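Side-chain contacts in geranyltranstransferase (IspA) (PDB 3LLW), which is probably a magnesium-dependent prenyltransferase that joins isoprenoid diphosphates into longer chains in isoprene biosynthesis, as in the FPP/GGPP synthase family: residues M199-S204 / E210-L215; K54-V59 / F77-S82. One frame throughout, in Å; residues are numbered along the deposited sequence.

Contact 1. Residues M199-S204 / E210-L215; sequences MGLVAS and ELFKWL
Leu-201 reaches across to the helix of 210-215 and meets three of its residues, Leu-211, Phe-212 and Leu-215, each with a different atom. Between side chains the contact is apolar. Its CD1 stands 4.0 Å from CD2 of Leu-211, and its CB lies 4.1 Å from CD1 of Leu-215, so one methyl group and the root of the side chain are each matched by a leucine methyl one turn apart on the facing helix. The other branch, CD2, comes 3.9 Å from CB of Phe-212. With CG anti to the backbone N (chi1 178°), the fork of Leu-201 lies beside the carbonyl carbon, with CD1 toward Leu-211 and CD2 toward Phe-212.

The same CD2 also presses on main chain, lying 3.6 Å from the backbone N of Phe-212, a van der Waals approach in which the methyl group rests against the helix itself.

Segment 199-204 belongs to the C-terminal part of helix 178-204 and segment 210-215 to the first turns of helix 209-236, consecutive members of the all-helical prenyl synthase fold, joined by a short connection into a helical hairpin. Their axes approach to 10.3 Å at 155°, close to antiparallel, and the CA atoms of Leu-201 and Phe-212 face each other at 7.1 Å.

The aromatic contact is an edge approach: CG2 of Val-202 sits near the plane of the Phe-212 ring, 4.0 Å from CE1; Leu-201 CD2 approaches the ring obliquely.

Within helix 178-204, Ser-204 OG donates to Leu-201 O at 2.6 Å, in the carbonyl plane and on a lone pair. Beyond the pair, Leu-63 also packs on Leu-201, while Leu-282 and Tyr-286 touch Leu-211.

Contact 2. Residues K54-V59 / F77-S82; sequences KLFLAV and FKIALS
The ring of Phe-56 is approached obliquely by Ile-79 and Ala-80. Its far end, CZ, lies 3.5 Å from CG2 of Ile-79, and its flank, CD1, is 3.6 Å from CB of Ala-80. The Phe-77 ring is met at its edge: CD2 of Leu-57 lies near the ring plane, 4.3 Å from CE1. Elsewhere Phe-77 meets the ring of Phe-21, on helix 6-23, with the planes at about 60°.

Phe-56 holds CG anti to the backbone N (chi1 171°), which sends the ring across to the other helix, at about a right angle to the side chain of Ile-79. The CB of Phe-77 starts out away from helix 51-63, yet the end of its ring comes back within reach of Leu-57.

The helix axes pass 9.7 Å apart at 144°, and the CA atoms of Phe-56 and Ala-80 are 6.5 Å from each other. This joins helices 51-63 and 73-94 in the interior of the all-helical prenyl synthase fold, with Leu-135 of helix 117-137 packing on Ile-79.

All five touching residues are buried and their closest approaches are between carbons, which implies that dispersion and the exclusion of water hold this interface, without a directional polar bond between the segments.

Of the four helices involved, helix 51-63 comes first along the chain, and contact 2 closes when helix 73-94 returns to it, 18 residues after the first segment and across a largely helical connection. Contact 1 follows in series, closing the much shorter turn between helices 178-204 and 209-236, so the two loops neither nest nor cross. Their centres are 13 Å apart, yet they touch: Phe-56 CE2 lies 3.8 Å from Ala-203 CB, and Val-59 CG1 is 3.8 Å from the Leu-201 backbone N. Helix 51-63 is thus shared: it pairs with helix 73-94 in contact 2 and packs on the hairpin of contact 1 through Phe-56 and Val-59.

Contact 1. Residues M199-S204 / E210-L215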
# COMPACT_ATOMS: atom_id res chain seq x y z
N MET A 199 8.40 -12.11 -9.76
CA MET A 199 7.01 -12.35 -9.41
C MET A 199 6.41 -13.31 -10.43
O MET A 199 5.52 -14.09 -10.09
CB MET A 199 6.17 -11.05 -9.30
CG MET A 199 6.31 -10.23 -7.99
SD MET A 199 5.65 -8.51 -8.18
CE MET A 199 3.93 -8.90 -7.93
N GLY A 200 6.92 -13.27 -11.67
CA GLY A 200 6.63 -14.32 -12.67
C GLY A 200 7.08 -15.73 -12.27
O GLY A 200 6.35 -16.71 -12.48
N LEU A 201 8.28 -15.85 -11.70
CA LEU A 201 8.80 -17.17 -11.25
C LEU A 201 7.99 -17.71 -10.07
O LEU A 201 7.46 -18.81 -10.12
CB LEU A 201 10.30 -17.12 -10.90
CG LEU A 201 10.95 -18.42 -10.37
CD1 LEU A 201 10.78 -19.59 -11.34
CD2 LEU A 201 12.41 -18.23 -10.08
N VAL A 202 7.90 -16.90 -9.02
CA VAL A 202 7.10 -17.19 -7.83
C VAL A 202 5.67 -17.63 -8.17
O VAL A 202 5.23 -18.70 -7.72
CB VAL A 202 7.13 -15.97 -6.86
CG1 VAL A 202 6.05 -16.07 -5.78
CG2 VAL A 202 8.49 -15.86 -6.21
N ALA A 203 4.96 -16.83 -8.98
CA ALA A 203 3.59 -17.15 -9.40
C ALA A 203 3.44 -18.45 -10.20
O ALA A 203 2.39 -19.08 -10.14
CB ALA A 203 2.97 -15.99 -10.18
N SER A 204 4.48 -18.85 -10.93
CA SER A 204 4.45 -20.11 -11.69
C SER A 204 4.49 -21.37 -10.82
O SER A 204 4.11 -22.44 -11.27
CB SER A 204 5.58 -20.16 -12.72
OG SER A 204 6.83 -20.42 -12.10
N GLU A 210 18.47 -20.73 -8.24
CA GLU A 210 19.44 -20.19 -9.18
C GLU A 210 18.80 -19.27 -10.21
O GLU A 210 19.39 -18.26 -10.59
CB GLU A 210 20.16 -21.32 -9.91
CG GLU A 210 21.43 -21.82 -9.25
CD GLU A 210 22.42 -22.40 -10.26
OE1 GLU A 210 21.98 -23.05 -11.24
OE2 GLU A 210 23.64 -22.20 -10.09
N LEU A 211 17.61 -19.65 -10.68
CA LEU A 211 16.88 -18.87 -11.68
C LEU A 211 16.35 -17.59 -11.06
O LEU A 211 16.32 -16.54 -11.72
CB LEU A 211 15.74 -19.68 -12.32
CG LEU A 211 14.96 -19.00 -13.45
CD1 LEU A 211 15.90 -18.62 -14.59
CD2 LEU A 211 13.82 -19.86 -13.97
N PHE A 212 15.92 -17.69 -9.80
CA PHE A 212 15.52 -16.55 -9.01
C PHE A 212 16.63 -15.50 -8.98
O PHE A 212 16.40 -14.35 -9.38
CB PHE A 212 15.13 -16.97 -7.59
CG PHE A 212 14.43 -15.90 -6.81
CD1 PHE A 212 13.03 -15.88 -6.74
CD2 PHE A 212 15.14 -14.90 -6.14
CE1 PHE A 212 12.37 -14.88 -6.02
CE2 PHE A 212 14.49 -13.90 -5.42
CZ PHE A 212 13.10 -13.90 -5.36
N LYS A 213 17.81 -15.92 -8.53
CA LYS A 213 18.96 -15.03 -8.43
C LYS A 213 19.29 -14.42 -9.77
O LYS A 213 19.57 -13.21 -9.88
CB LYS A 213 20.17 -15.78 -7.87
CG LYS A 213 20.25 -15.83 -6.35
CD LYS A 213 21.66 -16.24 -5.91
CE LYS A 213 22.13 -15.48 -4.66
NZ LYS A 213 21.38 -15.84 -3.42
N TRP A 214 19.24 -15.27 -10.80
CA TRP A 214 19.49 -14.85 -12.17
C TRP A 214 18.48 -13.81 -12.66
O TRP A 214 18.89 -12.79 -13.20
CB TRP A 214 19.51 -16.07 -13.11
CG TRP A 214 20.01 -15.72 -14.47
CD1 TRP A 214 21.29 -15.78 -14.92
CD2 TRP A 214 19.22 -15.22 -15.56
NE1 TRP A 214 21.36 -15.36 -16.22
CE2 TRP A 214 20.10 -15.00 -16.64
CE3 TRP A 214 17.86 -14.92 -15.73
CZ2 TRP A 214 19.67 -14.52 -17.87
CZ3 TRP A 214 17.43 -14.43 -16.94
CH2 TRP A 214 18.33 -14.24 -18.01
N LEU A 215 17.18 -14.07 -12.48
CA LEU A 215 16.14 -13.12 -12.94
C LEU A 215 16.22 -11.79 -12.21
O LEU A 215 16.07 -10.72 -12.83
CB LEU A 215 14.73 -13.70 -12.81
CG LEU A 215 14.19 -14.66 -13.87
CD1 LEU A 215 12.87 -15.20 -13.41
CD2 LEU A 215 14.07 -14.02 -15.24

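Contact 2. Residues K54-V59 / F77-S82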
# COMPACT_ATOMS: atom_id res chain seq x y z
N LYS A 54 3.71 -7.25 -19.05
CA LYS A 54 4.33 -8.07 -20.11
C LYS A 54 5.57 -8.84 -19.64
O LYS A 54 5.75 -9.99 -20.03
CB LYS A 54 4.66 -7.24 -21.34
CG LYS A 54 3.44 -6.90 -22.17
CD LYS A 54 3.74 -5.83 -23.20
CE LYS A 54 2.45 -5.37 -23.86
NZ LYS A 54 2.68 -4.54 -25.05
N LEU A 55 6.40 -8.21 -18.81
CA LEU A 55 7.56 -8.90 -18.24
C LEU A 55 7.14 -10.04 -17.33
O LEU A 55 7.74 -11.11 -17.36
CB LEU A 55 8.43 -7.94 -17.44
CG LEU A 55 9.28 -6.92 -18.18
CD1 LEU A 55 9.64 -5.79 -17.21
CD2 LEU A 55 10.52 -7.60 -18.73
N PHE A 56 6.11 -9.79 -16.51
CA PHE A 56 5.53 -10.78 -15.61
C PHE A 56 5.03 -11.98 -16.40
O PHE A 56 5.36 -13.14 -16.08
CB PHE A 56 4.36 -10.15 -14.81
CG PHE A 56 3.56 -11.16 -14.02
CD1 PHE A 56 2.26 -11.48 -14.39
CD2 PHE A 56 4.12 -11.79 -12.90
CE1 PHE A 56 1.53 -12.42 -13.65
CE2 PHE A 56 3.38 -12.73 -12.17
CZ PHE A 56 2.10 -13.06 -12.55
N LEU A 57 4.25 -11.68 -17.43
CA LEU A 57 3.66 -12.71 -18.29
C LEU A 57 4.68 -13.43 -19.18
O LEU A 57 4.49 -14.59 -19.49
CB LEU A 57 2.53 -12.13 -19.12
CG LEU A 57 1.26 -11.76 -18.35
CD1 LEU A 57 0.35 -10.89 -19.23
CD2 LEU A 57 0.55 -13.02 -17.89
N ALA A 58 5.77 -12.76 -19.54
CA ALA A 58 6.85 -13.39 -20.29
C ALA A 58 7.43 -14.58 -19.54
O ALA A 58 7.65 -15.61 -20.13
CB ALA A 58 7.93 -12.40 -20.62
N VAL A 59 7.67 -14.41 -18.24
CA VAL A 59 8.26 -15.44 -17.39
C VAL A 59 7.25 -16.55 -17.13
O VAL A 59 7.57 -17.73 -17.21
CB VAL A 59 8.75 -14.85 -16.04
CG1 VAL A 59 9.55 -15.87 -15.24
CG2 VAL A 59 9.61 -13.64 -16.27
N PHE A 77 -3.78 -12.58 -14.22
CA PHE A 77 -4.08 -11.24 -14.70
C PHE A 77 -4.24 -10.28 -13.51
O PHE A 77 -3.74 -9.18 -13.56
CB PHE A 77 -5.33 -11.25 -15.58
CG PHE A 77 -5.09 -11.77 -16.98
CD1 PHE A 77 -3.81 -12.06 -17.44
CD2 PHE A 77 -6.17 -11.91 -17.86
CE1 PHE A 77 -3.61 -12.53 -18.74
CE2 PHE A 77 -5.97 -12.36 -19.16
CZ PHE A 77 -4.69 -12.67 -19.60
N LYS A 78 -4.91 -10.73 -12.45
CA LYS A 78 -5.02 -9.97 -11.20
C LYS A 78 -3.64 -9.54 -10.67
O LYS A 78 -3.42 -8.35 -10.43
CB LYS A 78 -5.73 -10.80 -10.13
CG LYS A 78 -7.24 -10.80 -10.23
CD LYS A 78 -7.78 -11.81 -9.25
CE LYS A 78 -9.28 -12.04 -9.42
NZ LYS A 78 -9.75 -13.15 -8.53
N ILE A 79 -2.73 -10.51 -10.54
CA ILE A 79 -1.34 -10.25 -10.17
C ILE A 79 -0.62 -9.27 -11.10
O ILE A 79 0.05 -8.34 -10.63
CB ILE A 79 -0.55 -11.56 -10.11
CG1 ILE A 79 -1.17 -12.49 -9.05
CG2 ILE A 79 0.92 -11.25 -9.86
CD1 ILE A 79 -0.68 -13.92 -9.08
N ALA A 80 -0.76 -9.49 -12.40
CA ALA A 80 -0.20 -8.59 -13.40
C ALA A 80 -0.77 -7.17 -13.25
O ALA A 80 -0.05 -6.19 -13.38
CB ALA A 80 -0.47 -9.13 -14.80
N LEU A 81 -2.07 -7.10 -12.95
CA LEU A 81 -2.79 -5.84 -12.74
C LEU A 81 -2.33 -5.14 -11.46
O LEU A 81 -2.28 -3.90 -11.41
CB LEU A 81 -4.31 -6.08 -12.71
CG LEU A 81 -5.23 -4.84 -12.68
CD1 LEU A 81 -4.82 -3.82 -13.72
CD2 LEU A 81 -6.70 -5.21 -12.83
N SER A 82 -1.93 -5.91 -10.44
CA SER A 82 -1.44 -5.30 -9.20
C SER A 82 -0.15 -4.54 -9.44
O SER A 82 0.06 -3.47 -8.87
CB SER A 82 -1.22 -6.34 -8.12
OG SER A 82 -0.04 -7.05 -8.37